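Local coordinates for carboxypeptidase 1 (Deinococcus radiodurans str. R1, PDB 5GIV), which probably releases amino acids one at a time from the C-terminus of peptides, with broad specificity, as a zinc metallocarboxypeptidase of the M32 family, at residues 330-333 and 334-337. Numbering follows the deposited sequence.
Sequences GVTE and EEMY
Thr332 and Glu335 form a capping box at the start of helix 333-339. Thr332 is the N-cap. Its OG1 accepts from the backbone N of Glu335 at 2.9 Å. Chi1 of 70° puts this hydroxyl between the backbone N and the carbonyl carbon, where it can meet the Glu335 N-H. Glu335 returns the bond with its side chain: its OE1 takes the backbone N-H of Thr332 at 2.9 Å. This bond is nearly straight, 164°, and uses the anti lone pair of OE1. The Glu335 chain runs out extended to get there, with CG passing 3.2 Å from Thr332 OG1. Behind the box the helix bonds begin, Met336 N to Thr332 O and Tyr337 N to Glu333 O. The tighter side is formed by the buried Val331 and Met336, whose side chains both rest on Phe200 of a nearby loop. Val331 CG1 also meets Glu335 CB at 3.8 Å. The other side is wetter. There a water donates to Glu335 OE1 and to Gly330 O, and Thr332 is exposed. Glu334 OE1 forms salt bridges with Arg310 and Arg338. An alanine in place of Glu335 would probably leave the Thr332 N-H and the water without their shared acceptor. The paired bonds are consistent with a box that fixes where the helix starts, and the carboxylate is likely to interact favourably with the helix dipole.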
# COMPACT_ATOMS: atom_id res chain seq x y z
N GLY A 330 -23.17 -31.43 16.62
CA GLY A 330 -23.22 -31.83 18.01
C GLY A 330 -22.88 -30.73 18.99
O GLY A 330 -22.66 -31.02 20.17
N VAL A 331 -22.86 -29.49 18.53
CA VAL A 331 -22.52 -28.35 19.37
C VAL A 331 -23.72 -27.42 19.36
O VAL A 331 -24.25 -27.09 18.29
CB VAL A 331 -21.26 -27.61 18.87
CG1 VAL A 331 -20.86 -26.52 19.85
CG2 VAL A 331 -20.12 -28.61 18.63
N THR A 332 -24.13 -26.97 20.54
CA THR A 332 -25.26 -26.07 20.62
C THR A 332 -24.81 -24.62 20.49
O THR A 332 -23.62 -24.30 20.57
CB THR A 332 -26.02 -26.25 21.93
OG1 THR A 332 -25.22 -25.75 23.01
CG2 THR A 332 -26.35 -27.73 22.18
N GLU A 333 -25.77 -23.74 20.25
CA GLU A 333 -25.48 -22.32 20.29
C GLU A 333 -24.95 -21.92 21.66
O GLU A 333 -24.01 -21.12 21.77
CB GLU A 333 -26.73 -21.54 19.92
CG GLU A 333 -26.66 -20.09 20.29
CD GLU A 333 -27.99 -19.39 20.10
OE1 GLU A 333 -28.66 -19.65 19.07
OE2 GLU A 333 -28.36 -18.61 21.00
N GLU A 334 -25.53 -22.46 22.74
CA GLU A 334 -25.07 -22.12 24.08
C GLU A 334 -23.63 -22.58 24.31
O GLU A 334 -22.88 -21.94 25.05
CB GLU A 334 -26.01 -22.72 25.13
CG GLU A 334 -25.59 -22.57 26.60
CD GLU A 334 -25.65 -21.12 27.12
OE1 GLU A 334 -25.20 -20.88 28.27
OE2 GLU A 334 -26.15 -20.22 26.40
N GLU A 335 -23.23 -23.70 23.70
CA GLU A 335 -21.87 -24.17 23.90
C GLU A 335 -20.85 -23.26 23.20
O GLU A 335 -19.77 -23.01 23.74
CB GLU A 335 -21.74 -25.61 23.42
CG GLU A 335 -22.42 -26.59 24.36
CD GLU A 335 -22.37 -28.01 23.87
OE1 GLU A 335 -22.72 -28.26 22.70
OE2 GLU A 335 -22.01 -28.89 24.68
N MET A 336 -21.20 -22.74 22.03
CA MET A 336 -20.31 -21.80 21.36
C MET A 336 -20.17 -20.52 22.17
O MET A 336 -19.07 -19.96 22.26
CB MET A 336 -20.82 -21.51 19.95
CG MET A 336 -19.96 -20.52 19.19
SD MET A 336 -18.29 -21.15 18.91
CE MET A 336 -18.65 -22.60 17.95
N TYR A 337 -21.26 -20.05 22.79
CA TYR A 337 -21.16 -18.88 23.66
C TYR A 337 -20.25 -19.14 24.85
O TYR A 337 -19.47 -18.27 25.25
CB TYR A 337 -22.55 -18.44 24.13
CG TYR A 337 -22.50 -17.57 25.37
CD1 TYR A 337 -22.09 -16.25 25.31
CD2 TYR A 337 -22.86 -18.09 26.61
CE1 TYR A 337 -22.04 -15.47 26.45
CE2 TYR A 337 -22.82 -17.31 27.75
CZ TYR A 337 -22.41 -16.01 27.67
OH TYR A 337 -22.38 -15.24 28.81
O HOH W 1 -24.36 -30.55 22.76